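Local coordinates for protein peptidase M28 (Shewanella amazonensis SB2B, PDB 3IIB) that probably acts as a zinc-dependent carboxypeptidase or dipeptidase of family M28, active as a homodimer with two zinc ions in its active site, at residues A[73-78]-A[261-266]; A[84-89]-A[213-218]; A[346-351]-A[435-440]; A[369-374]-A[387-392]. All coordinates share one frame; numbering follows the deposited sequence. Where two conformers were deposited one is given.

Contact 1: residues A[73-78]-A[261-266]; sequences WRRGIA and WDEGTG
Strand residues 73-78 run past the loop 261-266 without pairing with it, R75 and D262 coming nearest with 8.5 Å between their CA atoms. The side chain of R75 spans that gap. Its CG lies anti to the backbone N (chi1 -176°), and a bend at chi3 turns the guanidinium side-on to the carboxylate of D262. R75 NE gives a hydrogen bond to D262 OD2 at 2.8 Å, and R75 NH2 bonds to the syn lone pair of D262 OD1 at 2.9 Å; the two planes stand 33° apart. One guanidinium face carries the six-membered ring of W73, with CH2 over its centre. On the opposite face the E263 carboxylate stacks, E263 OE2 lying 3.8 Å from R75 NE, a long salt bridge by charge alone. W261 reaches the guanidinium edge, CE3 standing 3.8 Å from R75 NH2. A water accepts from the N of R75 and donates to D262 OD2. Further partners lie outside: R75 NH1 bonds to the carbonyl of A94, E263 OE1 to T93, and the backbone carbonyl of E263 accepts from R180 of the second subunit. This salt-bridge network borders the two-zinc site typical of M28 peptidases, where W261 packs edge-to-face on the zinc ligand H402.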
loop_
_atom_site.group_PDB
_atom_site.type_symbol
_atom_site.label_atom_id
_atom_site.label_comp_id
_atom_site.label_asym_id
_atom_site.label_seq_id
_atom_site.Cartn_x
_atom_site.Cartn_y
_atom_site.Cartn_z
ATOM N N TRP A 73 -22.953 6.565 11.301
ATOM C CA TRP A 73 -21.688 6.867 11.947
ATOM C C TRP A 73 -20.787 7.544 10.916
ATOM O O TRP A 73 -20.650 7.079 9.789
ATOM C CB TRP A 73 -21.032 5.576 12.451
ATOM C CG TRP A 73 -19.682 5.734 13.086
ATOM C CD1 TRP A 73 -19.410 6.048 14.402
ATOM C CD2 TRP A 73 -18.412 5.517 12.463
ATOM N NE1 TRP A 73 -18.059 6.073 14.611
ATOM C CE2 TRP A 73 -17.416 5.758 13.443
ATOM C CE3 TRP A 73 -18.012 5.178 11.172
ATOM C CZ2 TRP A 73 -16.031 5.658 13.165
ATOM C CZ3 TRP A 73 -16.633 5.078 10.912
ATOM C CH2 TRP A 73 -15.676 5.306 11.912
ATOM N N ARG A 74 -20.164 8.636 11.340
ATOM C CA ARG A 74 -19.272 9.450 10.500
ATOM C C ARG A 74 -17.869 9.438 11.091
ATOM O O ARG A 74 -17.685 9.713 12.275
ATOM C CB ARG A 74 -19.802 10.879 10.380
ATOM C CG ARG A 74 -21.237 10.960 9.796
ATOM N N ARG A 75 -16.899 9.138 10.236
ATOM C CA ARG A 75 -15.515 9.075 10.547
ATOM C C ARG A 75 -14.927 10.483 10.452
ATOM O O ARG A 75 -15.140 11.193 9.460
ATOM C CB ARG A 75 -14.818 8.197 9.515
ATOM C CG ARG A 75 -13.353 7.948 9.772
ATOM C CD ARG A 75 -12.736 7.185 8.580
ATOM N NE ARG A 75 -13.412 5.912 8.342
ATOM C CZ ARG A 75 -13.258 4.802 9.073
ATOM N NH1 ARG A 75 -12.388 4.781 10.060
ATOM N NH2 ARG A 75 -13.958 3.701 8.796
ATOM N N GLY A 76 -14.220 10.892 11.478
ATOM C CA GLY A 76 -13.501 12.153 11.413
ATOM C C GLY A 76 -12.015 11.870 11.260
ATOM O O GLY A 76 -11.592 10.922 10.566
ATOM N N ILE A 77 -11.231 12.687 11.954
ATOM C CA ILE A 77 -9.777 12.594 11.934
ATOM C C ILE A 77 -9.276 11.319 12.626
ATOM O O ILE A 77 -9.911 10.778 13.531
ATOM C CB ILE A 77 -9.154 13.875 12.607
ATOM C CG1 ILE A 77 -7.682 14.065 12.219
ATOM C CG2 ILE A 77 -9.304 13.834 14.120
ATOM C CD1 ILE A 77 -6.986 15.133 13.044
ATOM N N ALA A 78 -8.136 10.813 12.177
ATOM C CA ALA A 78 -7.461 9.702 12.837
ATOM C C ALA A 78 -5.970 10.042 12.784
ATOM O O ALA A 78 -5.387 10.138 11.707
ATOM C CB ALA A 78 -7.745 8.381 12.126
ATOM N N TRP A 261 -17.055 -0.074 3.090
ATOM C CA TRP A 261 -16.353 0.903 3.959
ATOM C C TRP A 261 -15.934 2.139 3.136
ATOM O O TRP A 261 -16.081 2.172 1.877
ATOM C CB TRP A 261 -15.216 0.252 4.755
ATOM C CG TRP A 261 -15.844 -0.561 5.867
ATOM C CD1 TRP A 261 -16.108 -1.884 5.837
ATOM C CD2 TRP A 261 -16.476 -0.048 7.046
ATOM N NE1 TRP A 261 -16.779 -2.271 6.981
ATOM C CE2 TRP A 261 -17.038 -1.154 7.732
ATOM C CE3 TRP A 261 -16.627 1.240 7.588
ATOM C CZ2 TRP A 261 -17.723 -1.013 8.934
ATOM C CZ3 TRP A 261 -17.297 1.383 8.790
ATOM C CH2 TRP A 261 -17.836 0.269 9.453
ATOM N N ASP A 262 -15.455 3.147 3.858
ATOM C CA ASP A 262 -15.493 4.496 3.338
ATOM C C ASP A 262 -14.172 5.054 2.851
ATOM O O ASP A 262 -14.164 6.179 2.340
ATOM C CB ASP A 262 -16.113 5.464 4.383
ATOM C CG ASP A 262 -15.522 5.336 5.757
ATOM O OD1 ASP A 262 -15.160 4.219 6.225
ATOM O OD2 ASP A 262 -15.429 6.377 6.449
ATOM N N GLU A 263 -13.072 4.322 3.052
ATOM C CA GLU A 263 -11.724 4.872 2.776
ATOM C C GLU A 263 -11.095 4.455 1.452
ATOM O O GLU A 263 -10.142 5.119 0.993
ATOM C CB GLU A 263 -10.767 4.587 3.940
ATOM C CG GLU A 263 -11.331 5.078 5.291
ATOM C CD GLU A 263 -10.242 5.270 6.326
ATOM O OE1 GLU A 263 -9.669 4.260 6.719
ATOM O OE2 GLU A 263 -9.977 6.431 6.745
ATOM N N GLY A 264 -11.580 3.357 0.861
ATOM C CA GLY A 264 -11.223 2.955 -0.524
ATOM C C GLY A 264 -12.338 3.342 -1.491
ATOM O O GLY A 264 -13.010 4.378 -1.323
ATOM N N THR A 265 -12.553 2.521 -2.514
ATOM C CA THR A 265 -13.723 2.702 -3.350
ATOM C C THR A 265 -14.607 1.443 -3.344
ATOM O O THR A 265 -15.397 1.251 -4.240
ATOM C CB THR A 265 -13.337 3.048 -4.818
ATOM O OG1 THR A 265 -12.554 1.964 -5.351
ATOM C CG2 THR A 265 -12.558 4.364 -4.885
ATOM N N GLY A 266 -14.412 0.550 -2.373
ATOM C CA GLY A 266 -15.214 -0.641 -2.275
ATOM C C GLY A 266 -15.167 -1.494 -3.513
ATOM O O GLY A 266 -16.177 -2.092 -3.893
HETATM O O HOH W 1 -17.483 8.108 7.581
#

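Contact 2: residues A[84-89]-A[213-218]; sequences SPFPQP and LKRDKE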
loop_
_atom_site.group_PDB
_atom_site.type_symbol
_atom_site.label_atom_id
_atom_site.label_comp_id
_atom_site.label_asym_id
_atom_site.label_seq_id
_atom_site.Cartn_x
_atom_site.Cartn_y
_atom_site.Cartn_z
ATOM N N SER A 84 7.031 7.429 23.027
ATOM C CA SER A 84 8.224 6.874 23.634
ATOM C C SER A 84 8.185 5.348 23.530
ATOM O O SER A 84 7.119 4.750 23.486
ATOM C CB SER A 84 8.369 7.338 25.095
ATOM O OG SER A 84 7.297 6.878 25.875
ATOM N N PRO A 85 9.377 4.703 23.478
ATOM C CA PRO A 85 10.750 5.239 23.642
ATOM C C PRO A 85 11.317 6.091 22.466
ATOM O O PRO A 85 12.124 6.974 22.694
ATOM C CB PRO A 85 11.573 3.983 23.809
ATOM C CG PRO A 85 10.805 2.910 23.073
ATOM C CD PRO A 85 9.376 3.259 23.217
ATOM N N PHE A 86 10.900 5.797 21.235
ATOM C CA PHE A 86 11.447 6.425 20.044
ATOM C C PHE A 86 10.274 7.038 19.296
ATOM O O PHE A 86 9.447 6.298 18.723
ATOM C CB PHE A 86 12.112 5.373 19.154
ATOM C CG PHE A 86 13.065 4.480 19.899
ATOM C CD1 PHE A 86 14.181 5.021 20.536
ATOM C CD2 PHE A 86 12.822 3.116 20.016
ATOM C CE1 PHE A 86 15.035 4.221 21.235
ATOM C CE2 PHE A 86 13.699 2.318 20.706
ATOM C CZ PHE A 86 14.783 2.862 21.323
ATOM N N PRO A 87 10.192 8.377 19.291
ATOM C CA PRO A 87 8.974 8.941 18.757
ATOM C C PRO A 87 8.849 8.696 17.255
ATOM O O PRO A 87 9.786 8.947 16.517
ATOM C CB PRO A 87 9.133 10.434 19.050
ATOM C CG PRO A 87 10.080 10.516 20.145
ATOM C CD PRO A 87 11.020 9.403 19.958
ATOM N N GLN A 88 7.681 8.268 16.808
ATOM C CA GLN A 88 7.441 7.991 15.415
ATOM C C GLN A 88 5.963 8.090 15.065
ATOM O O GLN A 88 5.112 7.760 15.890
ATOM C CB GLN A 88 7.854 6.560 15.106
ATOM C CG GLN A 88 9.301 6.287 15.189
ATOM C CD GLN A 88 9.767 5.261 14.225
ATOM O OE1 GLN A 88 9.286 5.205 13.121
ATOM N NE2 GLN A 88 10.809 4.494 14.599
ATOM N N PRO A 89 5.654 8.402 13.801
ATOM C CA PRO A 89 4.267 8.374 13.306
ATOM C C PRO A 89 3.721 6.961 13.172
ATOM O O PRO A 89 4.480 6.007 12.928
ATOM C CB PRO A 89 4.373 8.995 11.903
ATOM C CG PRO A 89 5.706 9.643 11.835
ATOM C CD PRO A 89 6.578 8.859 12.754
ATOM N N LEU A 213 9.025 -3.044 22.068
ATOM C CA LEU A 213 8.707 -3.894 23.192
ATOM C C LEU A 213 9.765 -4.955 23.383
ATOM O O LEU A 213 10.094 -5.296 24.515
ATOM C CB LEU A 213 7.337 -4.545 23.028
ATOM C CG LEU A 213 6.144 -3.572 23.069
ATOM C CD1 LEU A 213 4.871 -4.334 22.614
ATOM C CD2 LEU A 213 5.962 -2.922 24.443
ATOM N N LYS A 214 10.305 -5.468 22.280
ATOM C CA LYS A 214 11.363 -6.485 22.336
ATOM C C LYS A 214 12.648 -5.927 22.926
ATOM O O LYS A 214 13.514 -6.701 23.331
ATOM C CB LYS A 214 11.670 -7.098 20.950
ATOM C CG LYS A 214 10.680 -8.153 20.495
ATOM C CD LYS A 214 11.183 -8.927 19.277
ATOM N N ARG A 215 12.775 -4.603 22.977
ATOM C CA ARG A 215 13.903 -3.966 23.625
ATOM C C ARG A 215 13.666 -3.757 25.127
ATOM O O ARG A 215 14.452 -3.065 25.783
ATOM C CB ARG A 215 14.198 -2.623 22.959
ATOM C CG ARG A 215 14.869 -2.779 21.600
ATOM C CD ARG A 215 14.646 -1.504 20.756
ATOM N NE ARG A 215 15.587 -1.357 19.651
ATOM C CZ ARG A 215 15.514 -2.001 18.485
ATOM N NH1 ARG A 215 14.511 -2.823 18.191
ATOM N NH2 ARG A 215 16.418 -1.756 17.564
ATOM N N ASP A 216 12.611 -4.384 25.664
ATOM C CA ASP A 216 12.274 -4.281 27.082
ATOM C C ASP A 216 11.990 -2.824 27.446
ATOM O O ASP A 216 12.336 -2.362 28.520
ATOM C CB ASP A 216 13.370 -4.899 27.963
ATOM C CG ASP A 216 13.604 -6.374 27.663
ATOM O OD1 ASP A 216 12.616 -7.110 27.453
ATOM O OD2 ASP A 216 14.784 -6.799 27.645
ATOM N N LYS A 217 11.348 -2.117 26.520
ATOM C CA LYS A 217 10.887 -0.763 26.743
ATOM C C LYS A 217 9.358 -0.782 26.795
ATOM O O LYS A 217 8.716 -1.542 26.081
ATOM C CB LYS A 217 11.349 0.161 25.626
ATOM C CG LYS A 217 12.847 0.339 25.533
ATOM C CD LYS A 217 13.428 0.926 26.809
ATOM C CE LYS A 217 14.896 0.517 27.005
ATOM N NZ LYS A 217 15.775 1.185 26.025
ATOM N N GLU A 218 8.785 0.048 27.660
ATOM C CA GLU A 218 7.359 0.379 27.544
ATOM C C GLU A 218 7.114 1.374 26.409
ATOM O O GLU A 218 7.908 2.291 26.198
ATOM C CB GLU A 218 6.832 0.946 28.859
ATOM C CG GLU A 218 6.837 -0.139 29.948
ATOM C CD GLU A 218 6.092 0.254 31.195
ATOM O OE1 GLU A 218 6.134 1.439 31.572
ATOM O OE2 GLU A 218 5.468 -0.635 31.793
HETATM O O HOH W 2 8.327 4.601 27.130
#
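In the turn between strands 62-84 and 88-94 of a beta hairpin, F86 meets R215 of the type I beta turn L213-D216 that follows helix 203-213, and P85 packs on K217 and E218 just after it. L213 opens the second segment, its carbonyl O accepting the turn-closing bond from D216 N. R215 follows, extended from CG to NE, and lays its CD at the edge of the F86 ring, 3.9 Å from CE2. Ring and guanidinium planes are 84° apart, and it is the CD methylene that does the touching. The guanidinium instead serves the dimer: NH2 makes salt bridges to E28 and E33 of the second subunit, while NH1 bonds back to the carbonyl of A211. After D216, K217 directs its CB toward the proline, where it lies 3.8 Å from P85 CG. The P85 ring is thus held between this lysine and the face of F86, over whose centre P85 CB sits 4.0 Å above the plane. A cis peptide bond precedes P85. Last comes E218, whose carboxylate leads away from the hairpin. It takes part through its backbone: the carbonyl O of E218 approaches P85 CD to 3.5 Å.

Contact 3: residues A[346-351]-A[435-440]; sequences DTAHSP and VELRPL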
loop_
_atom_site.group_PDB
_atom_site.type_symbol
_atom_site.label_atom_id
_atom_site.label_comp_id
_atom_site.label_asym_id
_atom_site.label_seq_id
_atom_site.Cartn_x
_atom_site.Cartn_y
_atom_site.Cartn_z
ATOM N N ASP A 346 -30.291 -34.037 1.279
ATOM C CA ASP A 346 -29.365 -35.121 1.082
ATOM C C ASP A 346 -29.561 -35.752 -0.313
ATOM O O ASP A 346 -28.574 -36.062 -0.997
ATOM C CB ASP A 346 -29.509 -36.187 2.171
ATOM C CG ASP A 346 -28.941 -35.730 3.526
ATOM O OD1 ASP A 346 -28.046 -34.846 3.533
ATOM O OD2 ASP A 346 -29.407 -36.276 4.553
ATOM N N THR A 347 -30.823 -35.919 -0.733
ATOM C CA THR A 347 -31.133 -36.577 -2.006
ATOM C C THR A 347 -30.893 -35.669 -3.232
ATOM O O THR A 347 -30.934 -36.142 -4.358
ATOM C CB THR A 347 -32.580 -37.086 -2.069
ATOM O OG1 THR A 347 -33.484 -35.983 -1.872
ATOM C CG2 THR A 347 -32.825 -38.186 -1.029
ATOM N N ALA A 348 -30.688 -34.374 -3.007
ATOM C CA ALA A 348 -30.338 -33.418 -4.053
ATOM C C ALA A 348 -28.829 -33.251 -4.257
ATOM O O ALA A 348 -28.432 -32.694 -5.256
ATOM C CB ALA A 348 -30.923 -32.060 -3.714
ATOM N N HIS A 349 -27.990 -33.677 -3.311
ATOM C CA HIS A 349 -26.568 -33.317 -3.345
ATOM C C HIS A 349 -25.864 -33.838 -4.596
ATOM O O HIS A 349 -25.235 -33.068 -5.309
ATOM C CB HIS A 349 -25.856 -33.830 -2.112
ATOM C CG HIS A 349 -24.430 -33.389 -1.992
ATOM N ND1 HIS A 349 -23.478 -34.152 -1.353
ATOM C CD2 HIS A 349 -23.805 -32.243 -2.363
ATOM C CE1 HIS A 349 -22.325 -33.510 -1.358
ATOM N NE2 HIS A 349 -22.495 -32.350 -1.968
ATOM N N SER A 350 -25.908 -35.142 -4.847
ATOM C CA SER A 350 -25.231 -35.656 -6.022
ATOM C C SER A 350 -25.857 -35.059 -7.302
ATOM O O SER A 350 -25.136 -34.703 -8.208
ATOM C CB SER A 350 -25.225 -37.169 -6.024
ATOM O OG SER A 350 -24.473 -37.647 -4.926
ATOM N N PRO A 351 -27.201 -34.914 -7.352
ATOM C CA PRO A 351 -27.785 -34.264 -8.562
ATOM C C PRO A 351 -27.296 -32.871 -8.845
ATOM O O PRO A 351 -26.993 -32.582 -9.992
ATOM C CB PRO A 351 -29.311 -34.281 -8.286
ATOM C CG PRO A 351 -29.480 -35.547 -7.571
ATOM C CD PRO A 351 -28.230 -35.694 -6.652
ATOM N N VAL A 435 -34.475 -30.674 -9.835
ATOM C CA VAL A 435 -34.117 -31.319 -8.588
ATOM C C VAL A 435 -34.907 -30.703 -7.439
ATOM O O VAL A 435 -34.983 -29.478 -7.293
ATOM C CB VAL A 435 -32.582 -31.217 -8.305
ATOM C CG1 VAL A 435 -32.200 -32.010 -7.044
ATOM C CG2 VAL A 435 -31.783 -31.709 -9.568
ATOM N N GLU A 436 -35.421 -31.574 -6.578
ATOM C CA GLU A 436 -36.042 -31.138 -5.345
ATOM C C GLU A 436 -34.963 -30.880 -4.320
ATOM O O GLU A 436 -34.261 -31.794 -3.928
ATOM C CB GLU A 436 -37.075 -32.171 -4.846
ATOM C CG GLU A 436 -37.633 -31.822 -3.495
ATOM C CD GLU A 436 -38.304 -30.461 -3.510
ATOM O OE1 GLU A 436 -39.282 -30.311 -4.259
ATOM O OE2 GLU A 436 -37.841 -29.563 -2.768
ATOM N N LEU A 437 -34.839 -29.638 -3.868
ATOM C CA LEU A 437 -33.753 -29.252 -2.971
ATOM C C LEU A 437 -34.086 -29.312 -1.466
ATOM O O LEU A 437 -33.198 -29.184 -0.619
ATOM C CB LEU A 437 -33.216 -27.859 -3.337
ATOM C CG LEU A 437 -32.706 -27.630 -4.766
ATOM C CD1 LEU A 437 -32.115 -26.200 -4.812
ATOM C CD2 LEU A 437 -31.668 -28.728 -5.166
ATOM N N ARG A 438 -35.347 -29.536 -1.146
ATOM C CA ARG A 438 -35.817 -29.506 0.216
ATOM C C ARG A 438 -36.314 -30.925 0.600
ATOM O O ARG A 438 -36.633 -31.756 -0.274
ATOM C CB ARG A 438 -36.937 -28.471 0.324
ATOM C CG ARG A 438 -36.500 -27.053 0.075
ATOM C CD ARG A 438 -37.655 -26.143 0.202
ATOM N NE ARG A 438 -37.272 -24.760 -0.091
ATOM C CZ ARG A 438 -37.600 -23.711 0.655
ATOM N NH1 ARG A 438 -38.356 -23.868 1.726
ATOM N NH2 ARG A 438 -37.163 -22.507 0.340
ATOM N N PRO A 439 -36.391 -31.215 1.896
ATOM C CA PRO A 439 -35.991 -30.401 3.012
ATOM C C PRO A 439 -34.499 -30.457 3.273
ATOM O O PRO A 439 -33.841 -31.458 2.971
ATOM C CB PRO A 439 -36.730 -31.056 4.177
ATOM C CG PRO A 439 -36.684 -32.504 3.851
ATOM C CD PRO A 439 -36.865 -32.540 2.344
ATOM N N LEU A 440 -33.956 -29.392 3.866
ATOM C CA LEU A 440 -32.559 -29.377 4.278
ATOM C C LEU A 440 -32.364 -30.321 5.446
ATOM O O LEU A 440 -33.179 -30.322 6.373
ATOM C CB LEU A 440 -32.147 -27.970 4.732
ATOM C CG LEU A 440 -32.288 -26.858 3.706
ATOM C CD1 LEU A 440 -31.642 -25.500 4.200
ATOM C CD2 LEU A 440 -31.695 -27.310 2.398
HETATM O O HOH W 3 -32.579 -33.871 3.376
HETATM O O HOH W 4 -34.266 -34.572 -4.136
#
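V435 meets A348 and P351 with both its methyls: chi1 of -175° sets CG1 anti to the backbone N and CG2 anti to the carbonyl carbon. CG1 touches A348 CB at 3.6 Å, and CG2 touches P351 CB, one helical turn on, at 3.8 Å. L437 has its CB directed away from the helix, but with CG beside the backbone N (chi1 -57°) its CD2 swings back to 3.7 Å from A348 CB. The alanine methyl therefore nestles in the notch between V435 CG1 and L437 CD2, and the carbonyl O of E436 packs on it as well, 3.4 Å from A348 CB. This small side chain lets the backbones approach closely, the CA atoms of A348 and L437 lying 5.5 Å apart. No direct hydrogen bond crosses; two waters link the segments instead. One accepts from D346 N and donates to P439 O, and the other joins T347 OG1 to E436 O, each donating at 2.8 Å to its carbonyl oxygen. Within 435-440, the R438 N-H bonds to the anti lone pair of E436 OE2. The segment leaves helix 413-432 and passes alongside residues 346-351 of helix 346-355, while L437 packs on Y325 and I326 of strand 324-329.

Contact 4: residues A[369-374]-A[387-392]; sequences NKASGG and VASLRQ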
loop_
_atom_site.group_PDB
_atom_site.type_symbol
_atom_site.label_atom_id
_atom_site.label_comp_id
_atom_site.label_asym_id
_atom_site.label_seq_id
_atom_site.Cartn_x
_atom_site.Cartn_y
_atom_site.Cartn_z
ATOM N N ASN A 369 -21.910 -30.661 1.214
ATOM C CA ASN A 369 -23.337 -30.309 1.439
ATOM C C ASN A 369 -23.544 -29.658 2.796
ATOM O O ASN A 369 -24.549 -29.878 3.470
ATOM C CB ASN A 369 -24.257 -31.527 1.268
ATOM C CG ASN A 369 -25.697 -31.141 1.007
ATOM O OD1 ASN A 369 -25.995 -29.991 0.642
ATOM N ND2 ASN A 369 -26.620 -32.092 1.233
ATOM N N LYS A 370 -22.557 -28.858 3.181
ATOM C CA LYS A 370 -22.535 -28.148 4.488
ATOM C C LYS A 370 -22.295 -26.648 4.329
ATOM O O LYS A 370 -21.852 -25.986 5.268
ATOM C CB LYS A 370 -21.454 -28.774 5.382
ATOM N N ALA A 371 -22.587 -26.100 3.152
ATOM C CA ALA A 371 -22.365 -24.650 2.906
ATOM C C ALA A 371 -23.168 -23.745 3.827
ATOM O O ALA A 371 -24.350 -23.984 4.085
ATOM C CB ALA A 371 -22.681 -24.295 1.452
ATOM N N SER A 372 -22.533 -22.677 4.271
ATOM C CA SER A 372 -23.204 -21.647 5.044
ATOM C C SER A 372 -23.968 -20.671 4.153
ATOM O O SER A 372 -24.939 -20.077 4.590
ATOM C CB SER A 372 -22.192 -20.870 5.891
ATOM O OG SER A 372 -21.291 -20.121 5.093
ATOM N N GLY A 373 -23.515 -20.511 2.916
ATOM C CA GLY A 373 -23.923 -19.417 2.076
ATOM C C GLY A 373 -23.168 -18.161 2.484
ATOM O O GLY A 373 -22.665 -18.028 3.611
ATOM N N GLY A 374 -23.108 -17.220 1.564
ATOM C CA GLY A 374 -22.486 -15.929 1.838
ATOM C C GLY A 374 -23.229 -15.142 2.895
ATOM O O GLY A 374 -24.323 -15.492 3.312
ATOM N N VAL A 387 -29.086 -23.068 -0.083
ATOM C CA VAL A 387 -28.101 -22.142 -0.541
ATOM C C VAL A 387 -26.930 -22.891 -1.166
ATOM O O VAL A 387 -26.824 -24.101 -1.042
ATOM C CB VAL A 387 -27.568 -21.206 0.600
ATOM C CG1 VAL A 387 -28.715 -20.300 1.154
ATOM C CG2 VAL A 387 -26.835 -21.996 1.698
ATOM N N ALA A 388 -26.090 -22.129 -1.872
ATOM C CA ALA A 388 -24.782 -22.582 -2.323
ATOM C C ALA A 388 -23.728 -21.552 -1.928
ATOM O O ALA A 388 -24.029 -20.348 -1.783
ATOM C CB ALA A 388 -24.778 -22.809 -3.855
ATOM N N SER A 389 -22.505 -22.035 -1.722
ATOM C CA SER A 389 -21.329 -21.184 -1.533
ATOM C C SER A 389 -20.411 -21.480 -2.706
ATOM O O SER A 389 -19.848 -22.586 -2.833
ATOM C CB SER A 389 -20.621 -21.499 -0.227
ATOM O OG SER A 389 -21.344 -21.017 0.898
ATOM N N LEU A 390 -20.264 -20.479 -3.558
ATOM C CA LEU A 390 -19.433 -20.571 -4.731
ATOM C C LEU A 390 -18.081 -20.000 -4.283
ATOM O O LEU A 390 -17.892 -18.776 -4.143
ATOM C CB LEU A 390 -20.074 -19.792 -5.888
ATOM C CG LEU A 390 -21.358 -20.445 -6.442
ATOM C CD1 LEU A 390 -22.586 -19.896 -5.687
ATOM C CD2 LEU A 390 -21.540 -20.193 -7.917
ATOM N N ARG A 391 -17.157 -20.912 -4.027
ATOM C CA ARG A 391 -15.955 -20.582 -3.256
ATOM C C ARG A 391 -14.960 -19.849 -4.145
ATOM O O ARG A 391 -14.484 -20.417 -5.110
ATOM C CB ARG A 391 -15.316 -21.858 -2.755
ATOM C CG ARG A 391 -16.205 -22.703 -1.825
ATOM C CD ARG A 391 -16.512 -21.994 -0.521
ATOM N NE ARG A 391 -17.258 -22.854 0.406
ATOM C CZ ARG A 391 -17.764 -22.459 1.574
ATOM N NH1 ARG A 391 -17.637 -21.189 1.984
ATOM N NH2 ARG A 391 -18.417 -23.338 2.339
ATOM N N GLN A 392 -14.614 -18.610 -3.772
ATOM C CA GLN A 392 -13.617 -17.818 -4.480
ATOM C C GLN A 392 -12.255 -17.964 -3.848
ATOM O O GLN A 392 -12.168 -18.093 -2.635
ATOM C CB GLN A 392 -13.978 -16.344 -4.419
ATOM C CG GLN A 392 -15.251 -15.978 -5.175
ATOM C CD GLN A 392 -15.525 -14.525 -5.115
ATOM O OE1 GLN A 392 -16.171 -14.011 -4.160
ATOM N NE2 GLN A 392 -15.017 -13.811 -6.103
HETATM O O HOH W 5 -19.558 -22.664 4.867
HETATM O O HOH W 6 -18.446 -20.102 4.357
HETATM O O HOH W 7 -23.308 -17.843 -1.200
#
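The guanidinium of R391, which A371 CA approaches obliquely at 4.2 Å from R391 NH2, has S389 CB over the centre of one face, 3.5 Å above the plane, and two waters in its plane at the edge. R391 and S389 belong to strand 387-392, an outer strand of the small three-stranded mixed sheet, and the loop 369-374 from strand 365-366 lies across that strand, their directions 82° apart. The edge waters carry the arginine's hydrogen bonds to the loop: one accepts from R391 NH2 and from S372 N, the other accepts from R391 NH1 and, in the conformer described, donates to S372 OG. R391 NE is held separately, in a salt bridge to D341 on the neighbouring strand 337-343, which fixes the plane of the group. A371 points its methyl at the strand, CB lying 3.6 Å from S389 OG. V387 CG2 rests 3.8 Å from the N of G373, which brings its bare backbone against this methyl with a positive phi of 78°. In that same conformer S372 OG turns along its own segment to bond to G373 O. At the far end a water accepts from G374 N and donates to A388 O, tying the loop to the strand backbone close to D331, a zinc ligand. S389 OG lies beside its own backbone N (chi1 -73°), which points it at the loop. There it receives the one direct hydrogen bond across, a weak one: G373 N to S389 OG, 3.0 Å long and clearly bent at the hydrogen.

In the fold
Contacts 1 and 2 share the large mixed sheet through its adjacent strands 62-84 and 88-94, with centres 29 Å apart. Contact 2 is nested in the chain loop closed by contact 1, and both touch the second subunit, consistent with activity only in the dimer. Contacts 3 and 4 follow later in the chain, on the opposite side of its centre. Contact 4 is nested within the loop closed by contact 3; their centres are 15 Å apart, and they meet where H349 packs on N369. Contacts 2 and 3 mark the two extremes, 59 Å between centres. Contacts 1 and 4, 30 Å apart, each approach the zinc site, one through W261 and the other through G374.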